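Local coordinates for GTP-binding protein REM 1 (Homo sapiens, PDB 2NZJ) that binds GDP together with a magnesium ion and, as a Ras-family GTP-binding protein, probably hydrolyses GTP and takes part in cell signalling, at residues 8-13 with 73-78; 13-18 with 82-87; 19-24 with 54-59. All coordinates share one frame; numbering follows the deposited sequence.

Interaction 1: residues 8-13 with 73-78. With GDP (guanosine-5'-diphosphate), chain G.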
loop_
_atom_site.group_PDB
_atom_site.type_symbol
_atom_site.label_atom_id
_atom_site.label_comp_id
_atom_site.label_asym_id
_atom_site.label_seq_id
_atom_site.Cartn_x
_atom_site.Cartn_y
_atom_site.Cartn_z
ATOM N N VAL A 8 1.307 6.377 1.418
ATOM C CA VAL A 8 0.086 6.379 2.201
ATOM C C VAL A 8 -0.676 5.052 2.018
ATOM O O VAL A 8 -0.928 4.655 0.878
ATOM C CB VAL A 8 -0.771 7.621 1.856
ATOM C CG1 VAL A 8 -1.826 7.831 2.877
ATOM C CG2 VAL A 8 0.102 8.868 1.789
ATOM N N LEU A 9 -1.004 4.373 3.141
ATOM C CA LEU A 9 -1.803 3.103 3.134
ATOM C C LEU A 9 -3.306 3.371 3.248
ATOM O O LEU A 9 -3.765 3.919 4.237
ATOM C CB LEU A 9 -1.416 2.156 4.283
ATOM C CG LEU A 9 -0.096 1.387 4.216
ATOM C CD1 LEU A 9 0.191 0.693 5.540
ATOM C CD2 LEU A 9 -0.109 0.381 3.080
ATOM N N LEU A 10 -4.071 2.950 2.248
ATOM C CA LEU A 10 -5.517 3.095 2.249
ATOM C C LEU A 10 -6.209 1.722 2.203
ATOM O O LEU A 10 -5.636 0.741 1.737
ATOM C CB LEU A 10 -5.979 3.892 1.030
ATOM C CG LEU A 10 -5.462 5.308 0.831
ATOM C CD1 LEU A 10 -5.805 5.772 -0.580
ATOM C CD2 LEU A 10 -6.003 6.267 1.893
ATOM N N GLY A 11 -7.470 1.695 2.636
ATOM C CA GLY A 11 -8.308 0.513 2.589
ATOM C C GLY A 11 -9.233 0.383 3.789
ATOM O O GLY A 11 -8.990 0.977 4.838
ATOM N N ASP A 12 -10.267 -0.433 3.646
ATOM C CA ASP A 12 -11.208 -0.693 4.731
ATOM C C ASP A 12 -10.556 -1.265 6.004
ATOM O O ASP A 12 -9.494 -1.877 5.938
ATOM C CB ASP A 12 -12.294 -1.671 4.262
ATOM C CG ASP A 12 -13.369 -0.998 3.424
ATOM O OD1 ASP A 12 -13.321 0.240 3.227
ATOM O OD2 ASP A 12 -14.284 -1.710 2.970
ATOM N N PRO A 13 -11.209 -1.082 7.160
ATOM C CA PRO A 13 -10.695 -1.694 8.384
ATOM C C PRO A 13 -10.642 -3.214 8.283
ATOM O O PRO A 13 -11.543 -3.817 7.703
ATOM C CB PRO A 13 -11.703 -1.285 9.455
ATOM C CG PRO A 13 -12.570 -0.231 8.837
ATOM C CD PRO A 13 -12.449 -0.320 7.367
ATOM N N SER A 73 -5.782 16.657 3.771
ATOM C CA SER A 73 -4.519 16.693 3.023
ATOM C C SER A 73 -4.058 15.301 2.555
ATOM O O SER A 73 -3.325 15.184 1.582
ATOM C CB SER A 73 -3.421 17.369 3.859
ATOM N N CYS A 74 -4.537 14.260 3.231
ATOM C CA CYS A 74 -4.082 12.868 3.047
ATOM C C CYS A 74 -3.981 12.332 1.621
ATOM O O CYS A 74 -3.009 11.626 1.291
ATOM C CB CYS A 74 -4.988 11.931 3.847
ATOM S SG CYS A 74 -4.995 10.289 3.217
ATOM N N LEU A 75 -4.989 12.624 0.800
ATOM C CA LEU A 75 -5.033 12.122 -0.578
ATOM C C LEU A 75 -4.328 13.055 -1.576
ATOM O O LEU A 75 -4.331 12.790 -2.780
ATOM C CB LEU A 75 -6.475 11.903 -1.032
ATOM C CG LEU A 75 -7.367 10.895 -0.309
ATOM C CD1 LEU A 75 -8.715 10.861 -1.003
ATOM C CD2 LEU A 75 -6.763 9.493 -0.254
ATOM N N GLN A 76 -3.722 14.129 -1.081
ATOM C CA GLN A 76 -2.972 15.073 -1.923
ATOM C C GLN A 76 -1.451 15.079 -1.632
ATOM O O GLN A 76 -0.651 15.493 -2.476
ATOM C CB GLN A 76 -3.551 16.490 -1.752
ATOM N N GLY A 77 -1.049 14.621 -0.449
ATOM C CA GLY A 77 0.347 14.711 -0.040
ATOM C C GLY A 77 1.212 13.524 -0.444
ATOM O O GLY A 77 2.437 13.614 -0.400
ATOM N N GLY A 78 0.608 12.425 -0.879
ATOM C CA GLY A 78 1.366 11.198 -0.975
ATOM C C GLY A 78 2.275 11.160 -2.197
ATOM O O GLY A 78 1.908 11.636 -3.276
HETATM P PB GDP G . -6.071 -2.804 9.477
HETATM O O1B GDP G . -6.255 -2.706 7.986
HETATM O O2B GDP G . -4.904 -2.030 9.989
HETATM O O3B GDP G . -7.360 -2.280 10.087
HETATM O O3A GDP G . -5.908 -4.360 9.728
HETATM P PA GDP G . -4.942 -4.913 10.866
HETATM O O1A GDP G . -5.246 -4.206 12.156
HETATM O O2A GDP G . -3.496 -4.805 10.492
HETATM O "O5'" GDP G . -5.329 -6.467 10.858
HETATM C "C5'" GDP G . -6.680 -6.906 11.008
HETATM C "C4'" GDP G . -6.666 -8.385 11.399
HETATM O "O4'" GDP G . -6.349 -9.214 10.244
HETATM C "C3'" GDP G . -5.606 -8.698 12.475
HETATM O "O3'" GDP G . -6.105 -9.590 13.489
HETATM C "C2'" GDP G . -4.492 -9.384 11.701
HETATM O "O2'" GDP G . -3.796 -10.362 12.467
HETATM C "C1'" GDP G . -5.191 -10.008 10.503
HETATM N N9 GDP G . -4.333 -10.000 9.304
HETATM C C8 GDP G . -3.647 -8.962 8.762
HETATM N N7 GDP G . -2.988 -9.336 7.633
HETATM C C5 GDP G . -3.263 -10.622 7.453
HETATM C C6 GDP G . -2.880 -11.644 6.482
HETATM O O6 GDP G . -2.115 -11.321 5.548
HETATM N N1 GDP G . -3.383 -12.884 6.644
HETATM C C2 GDP G . -4.194 -13.216 7.672
HETATM N N2 GDP G . -4.690 -14.473 7.817
HETATM N N3 GDP G . -4.564 -12.321 8.608
HETATM C C4 GDP G . -4.138 -11.050 8.542
#
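V8 and G78 face each other with their CA atoms 5.9 Å apart, where the end of strand 4-10 runs past the irregular turn that follows helix 69-73, and no hydrogen bond joins the two. V8 divides its branches between two partners: CG2 sits against G78 CA at 3.8 Å, while CG1 reaches the sulfur of C74, with SG 4.0 Å away. That sulfur lies anti to its own backbone N (chi1 156°), which swings it out toward the strand. Two residues on, L10 projects from the same side of the strand and crosses L75 at a slant, its CD1 and CD2 both lying 3.9 Å from the single methyl CD2 of L75. W60 packs on L10 and C74, and L103 of helix 90-105 packs on L10 and L75. The turn itself is held by Y81, whose OH is hydrogen-bonded to C74 O and G78 N. In the Ras fold this joins a central strand to the connection leading into strand 80-86. With methyls and a thiol as the only side-chain groups meeting, cohesion here rests on close fit and the exclusion of water, while C74 O and G78 N are met by Y81.

Interaction 2: residues 13-18 with 82-87; sequences PGVGKT and VIVYSI. With MG (magnesium ion), chain E; GDP (guanosine-5'-diphosphate), chain G.
V15 points its two methyls at strand 80-86 in different ways. CG2 meets V84 branch to branch, 3.8 Å from its CG1, whereas CG1 lies over the backbone between Y85 and S86, 3.5 Å from S86 N. K17 runs alongside V15 over the same side of V84, its CG 4.2 Å from V84 CB, and beyond it the chain bends twice (chi3 -69°, chi4 -58°). These bends turn the ammonium toward the beginning of the loop, where NZ bonds to GDP O1B at 3.1 Å and also to G11 O.

The sequence and geometry are those of the P-loop (Walker A motif) of Ras-type GTPases, with G16 at the N-cap position of helix 17-25. The loop's backbone N-H groups turn inward around the beta phosphate. K17 N donates to GDP O1B at 2.8 Å, and the amide of G16 bonds to the same oxygen, so that with the lysine ammonium three nitrogens grip it. G14 N is 3.0 Å from O3B in an almost straight bond (174°), and T18 N is 2.8 Å from O2B. T18 OG1 binds the magnesium ion at 2.2 Å; GDP O2B and four waters complete six ligands, and two of those waters donate back to phosphate oxygens, one to O1A and one to O3B. Outside the pair, N119 ND2 bonds to V15 O and K120 NZ to G14 O.

No hydrogen bond joins the two segments; V15 and K17 bring carbon atoms to V84 and to the strand backbone, while the loop's amides and the K17 ammonium turn to the phosphates. The converging amides, the helix start, the lysine and the metal would together offset the negative charge of the diphosphate.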
loop_
_atom_site.group_PDB
_atom_site.type_symbol
_atom_site.label_atom_id
_atom_site.label_comp_id
_atom_site.label_asym_id
_atom_site.label_seq_id
_atom_site.Cartn_x
_atom_site.Cartn_y
_atom_site.Cartn_z
ATOM N N PRO A 13 -11.209 -1.082 7.160
ATOM C CA PRO A 13 -10.695 -1.694 8.384
ATOM C C PRO A 13 -10.642 -3.214 8.283
ATOM O O PRO A 13 -11.543 -3.817 7.703
ATOM C CB PRO A 13 -11.703 -1.285 9.455
ATOM C CG PRO A 13 -12.570 -0.231 8.837
ATOM C CD PRO A 13 -12.449 -0.320 7.367
ATOM N N GLY A 14 -9.589 -3.817 8.842
ATOM C CA GLY A 14 -9.481 -5.265 8.926
ATOM C C GLY A 14 -8.750 -5.947 7.789
ATOM O O GLY A 14 -8.530 -7.158 7.840
ATOM N N VAL A 15 -8.347 -5.194 6.772
ATOM C CA VAL A 15 -7.692 -5.805 5.627
ATOM C C VAL A 15 -6.213 -6.109 5.882
ATOM O O VAL A 15 -5.597 -6.885 5.138
ATOM C CB VAL A 15 -7.891 -4.957 4.342
ATOM C CG1 VAL A 15 -9.365 -4.982 3.931
ATOM C CG2 VAL A 15 -7.392 -3.538 4.523
ATOM N N GLY A 16 -5.633 -5.495 6.911
ATOM C CA GLY A 16 -4.222 -5.758 7.277
ATOM C C GLY A 16 -3.235 -4.616 7.029
ATOM O O GLY A 16 -2.039 -4.848 6.865
ATOM N N LYS A 17 -3.730 -3.383 7.011
ATOM C CA LYS A 17 -2.896 -2.191 6.767
ATOM C C LYS A 17 -1.837 -2.000 7.851
ATOM O O LYS A 17 -0.649 -1.847 7.553
ATOM C CB LYS A 17 -3.777 -0.936 6.693
ATOM C CG LYS A 17 -4.743 -0.931 5.531
ATOM C CD LYS A 17 -5.382 0.432 5.334
ATOM C CE LYS A 17 -6.349 0.772 6.484
ATOM N NZ LYS A 17 -7.446 -0.206 6.668
ATOM N N THR A 18 -2.266 -2.017 9.108
ATOM C CA THR A 18 -1.342 -1.875 10.209
ATOM C C THR A 18 -0.333 -3.038 10.261
ATOM O O THR A 18 0.833 -2.835 10.578
ATOM C CB THR A 18 -2.096 -1.674 11.554
ATOM O OG1 THR A 18 -2.860 -0.460 11.490
ATOM C CG2 THR A 18 -1.103 -1.593 12.773
ATOM N N VAL A 82 -0.745 3.001 -1.478
ATOM C CA VAL A 82 -0.984 1.554 -1.438
ATOM C C VAL A 82 -2.417 1.296 -0.961
ATOM O O VAL A 82 -2.728 1.476 0.207
ATOM C CB VAL A 82 0.028 0.830 -0.537
ATOM C CG1 VAL A 82 -0.243 -0.651 -0.472
ATOM C CG2 VAL A 82 1.390 1.069 -1.059
ATOM N N ILE A 83 -3.280 0.897 -1.892
ATOM C CA ILE A 83 -4.671 0.562 -1.601
ATOM C C ILE A 83 -4.759 -0.928 -1.324
ATOM O O ILE A 83 -4.597 -1.732 -2.232
ATOM C CB ILE A 83 -5.602 0.855 -2.805
ATOM C CG1 ILE A 83 -5.673 2.349 -3.103
ATOM C CG2 ILE A 83 -7.000 0.315 -2.560
ATOM C CD1 ILE A 83 -6.231 2.685 -4.499
ATOM N N VAL A 84 -5.033 -1.288 -0.074
ATOM C CA VAL A 84 -5.046 -2.684 0.378
ATOM C C VAL A 84 -6.479 -3.175 0.512
ATOM O O VAL A 84 -7.314 -2.458 1.035
ATOM C CB VAL A 84 -4.381 -2.801 1.742
ATOM C CG1 VAL A 84 -4.436 -4.245 2.277
ATOM C CG2 VAL A 84 -2.951 -2.250 1.660
ATOM N N TYR A 85 -6.763 -4.387 0.023
ATOM C CA TYR A 85 -8.013 -5.107 0.343
ATOM C C TYR A 85 -7.654 -6.534 0.795
ATOM O O TYR A 85 -6.506 -6.962 0.666
ATOM C CB TYR A 85 -9.010 -5.087 -0.847
ATOM C CG TYR A 85 -8.554 -5.882 -2.026
ATOM C CD1 TYR A 85 -7.714 -5.332 -2.965
ATOM C CD2 TYR A 85 -8.915 -7.204 -2.175
ATOM C CE1 TYR A 85 -7.246 -6.053 -4.025
ATOM C CE2 TYR A 85 -8.419 -7.971 -3.254
ATOM C CZ TYR A 85 -7.583 -7.376 -4.169
ATOM O OH TYR A 85 -7.125 -8.079 -5.264
ATOM N N SER A 86 -8.629 -7.243 1.354
ATOM C CA SER A 86 -8.473 -8.652 1.695
ATOM C C SER A 86 -9.116 -9.533 0.641
ATOM O O SER A 86 -10.285 -9.382 0.333
ATOM C CB SER A 86 -9.116 -8.961 3.031
ATOM O OG SER A 86 -9.031 -10.348 3.295
ATOM N N ILE A 87 -8.357 -10.494 0.129
ATOM C CA ILE A 87 -8.873 -11.452 -0.856
ATOM C C ILE A 87 -10.037 -12.304 -0.341
ATOM O O ILE A 87 -10.736 -12.912 -1.142
ATOM C CB ILE A 87 -7.775 -12.419 -1.344
ATOM C CG1 ILE A 87 -7.239 -13.256 -0.170
ATOM C CG2 ILE A 87 -6.677 -11.645 -2.072
ATOM C CD1 ILE A 87 -6.942 -14.689 -0.496
HETATM MG MG MG E . -5.014 -0.585 11.554
HETATM P PB GDP G . -6.071 -2.804 9.477
HETATM O O1B GDP G . -6.255 -2.706 7.986
HETATM O O2B GDP G . -4.904 -2.030 9.989
HETATM O O3B GDP G . -7.360 -2.280 10.087
HETATM O O3A GDP G . -5.908 -4.360 9.728
HETATM P PA GDP G . -4.942 -4.913 10.866
HETATM O O1A GDP G . -5.246 -4.206 12.156
HETATM O O2A GDP G . -3.496 -4.805 10.492
HETATM O "O5'" GDP G . -5.329 -6.467 10.858
HETATM C "C5'" GDP G . -6.680 -6.906 11.008
HETATM C "C4'" GDP G . -6.666 -8.385 11.399
HETATM O "O4'" GDP G . -6.349 -9.214 10.244
HETATM C "C3'" GDP G . -5.606 -8.698 12.475
HETATM O "O3'" GDP G . -6.105 -9.590 13.489
HETATM C "C2'" GDP G . -4.492 -9.384 11.701
HETATM O "O2'" GDP G . -3.796 -10.362 12.467
HETATM C "C1'" GDP G . -5.191 -10.008 10.503
HETATM N N9 GDP G . -4.333 -10.000 9.304
HETATM C C8 GDP G . -3.647 -8.962 8.762
HETATM N N7 GDP G . -2.988 -9.336 7.633
HETATM C C5 GDP G . -3.263 -10.622 7.453
HETATM C C6 GDP G . -2.880 -11.644 6.482
HETATM O O6 GDP G . -2.115 -11.321 5.548
HETATM N N1 GDP G . -3.383 -12.884 6.644
HETATM C C2 GDP G . -4.194 -13.216 7.672
HETATM N N2 GDP G . -4.690 -14.473 7.817
HETATM N N3 GDP G . -4.564 -12.321 8.608
HETATM C C4 GDP G . -4.138 -11.050 8.542
HETATM O O HOH W 1 -5.025 -1.821 12.876
HETATM O O HOH W 2 -4.882 0.965 12.882
HETATM O O HOH W 3 -4.817 0.922 10.195
HETATM O O HOH W 4 -6.814 -0.095 11.366
#

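Interaction 3: residues 19-24 with 54-59. With GDP (guanosine-5'-diphosphate), chain G.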
loop_
_atom_site.group_PDB
_atom_site.type_symbol
_atom_site.label_atom_id
_atom_site.label_comp_id
_atom_site.label_asym_id
_atom_site.label_seq_id
_atom_site.Cartn_x
_atom_site.Cartn_y
_atom_site.Cartn_z
ATOM N N SER A 19 -0.761 -4.240 9.926
ATOM C CA SER A 19 0.144 -5.383 9.915
ATOM C C SER A 19 1.261 -5.213 8.874
ATOM O O SER A 19 2.439 -5.409 9.184
ATOM C CB SER A 19 -0.631 -6.666 9.661
ATOM O OG SER A 19 -1.696 -6.789 10.584
ATOM N N LEU A 20 0.884 -4.799 7.662
ATOM C CA LEU A 20 1.845 -4.548 6.604
ATOM C C LEU A 20 2.827 -3.444 7.020
ATOM O O LEU A 20 4.024 -3.542 6.781
ATOM C CB LEU A 20 1.113 -4.157 5.312
ATOM C CG LEU A 20 0.205 -5.224 4.668
ATOM C CD1 LEU A 20 -0.580 -4.636 3.529
ATOM C CD2 LEU A 20 0.962 -6.442 4.186
ATOM N N ALA A 21 2.321 -2.399 7.667
ATOM C CA ALA A 21 3.172 -1.300 8.131
ATOM C C ALA A 21 4.154 -1.734 9.210
ATOM O O ALA A 21 5.302 -1.294 9.190
ATOM C CB ALA A 21 2.328 -0.102 8.602
ATOM N N SER A 22 3.718 -2.592 10.127
ATOM C CA SER A 22 4.594 -3.061 11.205
ATOM C C SER A 22 5.723 -3.935 10.682
ATOM O O SER A 22 6.837 -3.883 11.186
ATOM C CB SER A 22 3.819 -3.863 12.260
ATOM O OG SER A 22 2.706 -3.127 12.755
ATOM N N LEU A 23 5.427 -4.768 9.698
ATOM C CA LEU A 23 6.465 -5.552 9.051
ATOM C C LEU A 23 7.435 -4.626 8.325
ATOM O O LEU A 23 8.637 -4.849 8.342
ATOM C CB LEU A 23 5.855 -6.582 8.089
ATOM C CG LEU A 23 5.153 -7.773 8.771
ATOM C CD1 LEU A 23 4.503 -8.675 7.708
ATOM C CD2 LEU A 23 6.124 -8.574 9.676
ATOM N N PHE A 24 6.916 -3.571 7.703
ATOM C CA PHE A 24 7.791 -2.577 7.084
ATOM C C PHE A 24 8.664 -1.873 8.113
ATOM O O PHE A 24 9.845 -1.649 7.870
ATOM C CB PHE A 24 7.036 -1.544 6.269
ATOM C CG PHE A 24 7.873 -0.319 5.913
ATOM C CD1 PHE A 24 8.770 -0.353 4.859
ATOM C CD2 PHE A 24 7.753 0.864 6.636
ATOM C CE1 PHE A 24 9.513 0.745 4.531
ATOM C CE2 PHE A 24 8.492 1.966 6.307
ATOM C CZ PHE A 24 9.379 1.909 5.259
ATOM N N LEU A 54 11.468 5.426 2.992
ATOM C CA LEU A 54 10.042 5.595 2.880
ATOM C C LEU A 54 9.509 5.912 4.257
ATOM O O LEU A 54 9.945 5.329 5.253
ATOM C CB LEU A 54 9.382 4.348 2.335
ATOM C CG LEU A 54 9.822 3.858 0.960
ATOM C CD1 LEU A 54 9.146 2.526 0.660
ATOM C CD2 LEU A 54 9.511 4.884 -0.138
ATOM N N VAL A 55 8.581 6.856 4.305
ATOM C CA VAL A 55 7.774 7.089 5.479
ATOM C C VAL A 55 6.377 6.566 5.128
ATOM O O VAL A 55 5.709 7.107 4.235
ATOM C CB VAL A 55 7.753 8.583 5.855
ATOM C CG1 VAL A 55 6.830 8.829 7.050
ATOM C CG2 VAL A 55 9.196 9.083 6.145
ATOM N N VAL A 56 5.960 5.501 5.818
ATOM C CA VAL A 56 4.699 4.825 5.530
ATOM C C VAL A 56 3.665 5.324 6.535
ATOM O O VAL A 56 3.856 5.190 7.751
ATOM C CB VAL A 56 4.861 3.278 5.577
ATOM C CG1 VAL A 56 3.518 2.573 5.519
ATOM C CG2 VAL A 56 5.742 2.790 4.407
ATOM N N VAL A 57 2.593 5.921 6.014
ATOM C CA VAL A 57 1.512 6.511 6.825
ATOM C C VAL A 57 0.317 5.534 6.904
ATOM O O VAL A 57 -0.139 4.997 5.874
ATOM C CB VAL A 57 1.041 7.871 6.237
ATOM C CG1 VAL A 57 -0.081 8.454 7.057
ATOM C CG2 VAL A 57 2.195 8.879 6.191
ATOM N N ASP A 58 -0.169 5.307 8.128
ATOM C CA ASP A 58 -1.234 4.342 8.408
ATOM C C ASP A 58 -2.320 4.969 9.264
ATOM O O ASP A 58 -2.646 4.475 10.335
ATOM C CB ASP A 58 -0.645 3.121 9.115
ATOM C CG ASP A 58 -1.701 2.119 9.522
ATOM O OD1 ASP A 58 -2.687 1.973 8.754
ATOM O OD2 ASP A 58 -1.547 1.482 10.607
ATOM N N THR A 59 -2.911 6.047 8.769
ATOM C CA THR A 59 -3.874 6.827 9.554
ATOM C C THR A 59 -5.264 6.884 8.933
ATOM O O THR A 59 -6.127 7.581 9.432
ATOM C CB THR A 59 -3.364 8.297 9.741
ATOM O OG1 THR A 59 -3.251 8.949 8.459
ATOM C CG2 THR A 59 -2.009 8.325 10.459
HETATM P PB GDP G . -6.071 -2.804 9.477
HETATM O O1B GDP G . -6.255 -2.706 7.986
HETATM O O2B GDP G . -4.904 -2.030 9.989
HETATM O O3B GDP G . -7.360 -2.280 10.087
HETATM O O3A GDP G . -5.908 -4.360 9.728
HETATM P PA GDP G . -4.942 -4.913 10.866
HETATM O O1A GDP G . -5.246 -4.206 12.156
HETATM O O2A GDP G . -3.496 -4.805 10.492
HETATM O "O5'" GDP G . -5.329 -6.467 10.858
HETATM C "C5'" GDP G . -6.680 -6.906 11.008
HETATM C "C4'" GDP G . -6.666 -8.385 11.399
HETATM O "O4'" GDP G . -6.349 -9.214 10.244
HETATM C "C3'" GDP G . -5.606 -8.698 12.475
HETATM O "O3'" GDP G . -6.105 -9.590 13.489
HETATM C "C2'" GDP G . -4.492 -9.384 11.701
HETATM O "O2'" GDP G . -3.796 -10.362 12.467
HETATM C "C1'" GDP G . -5.191 -10.008 10.503
HETATM N N9 GDP G . -4.333 -10.000 9.304
HETATM C C8 GDP G . -3.647 -8.962 8.762
HETATM N N7 GDP G . -2.988 -9.336 7.633
HETATM C C5 GDP G . -3.263 -10.622 7.453
HETATM C C6 GDP G . -2.880 -11.644 6.482
HETATM O O6 GDP G . -2.115 -11.321 5.548
HETATM N N1 GDP G . -3.383 -12.884 6.644
HETATM C C2 GDP G . -4.194 -13.216 7.672
HETATM N N2 GDP G . -4.690 -14.473 7.817
HETATM N N3 GDP G . -4.564 -12.321 8.608
HETATM C C4 GDP G . -4.138 -11.050 8.542
#
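The F24 ring meets V56 over one face, with V56 CG2 only 3.4 Å from F24 CE2. This is a CH-pi contact: CG2 stands 3.7 Å from the ring centroid and 22° off the normal, shifted toward the rim. L54 comes at the ring's edge, its carbonyl O in the ring plane and 3.5 Å from F24 CZ, with L54 CB also near CZ. F24 gets there because CG is anti to its backbone N (chi1 166°). One helical turn back, A21 CB fills the short gap to V56, 4.3 Å from CG1, and touches D58 CB.

Helix 17-25 here lies on the sheet of the Ras-like G domain; the axes of segments 19-24 and 54-57 run nearly antiparallel (155°) and come within 9.5 Å. Where the strand ends, D58 corresponds to the aspartate that opens the DxxG motif of Ras relatives. Its OD2 is hydrogen-bonded to T18 OG1, a magnesium ligand, which puts the carboxylate in the second shell of the metal.

Outside the pair, F160 of helix 156-171 meets the F24 ring, and L9 packs on A21. At the other end of the helix segment, S19 holds the alpha phosphate through two donors on GDP O2A, N at 2.8 Å and OG at 2.7 Å.

Overall arrangement
All three contacts are buried and draw on one sheet, yet they divide between its faces. Interaction 1 lies on the face toward helix 90-105, while interactions 2 and 3 pack successive parts of helix 17-25 and its leading loop on the other. Strand 4-10 runs between the neighbours they use: L10 O accepts from V84 N of interaction 2, L9 N bonds to V57 O of interaction 3, and the L9 side chain reaches the helix. Chemistry changes with place. Interaction 1 is apolar, with its touching residues away from the nucleotide; interaction 3 pairs an aromatic core with an acid near the metal; interaction 2 couples hydrocarbon contact to phosphate and magnesium binding.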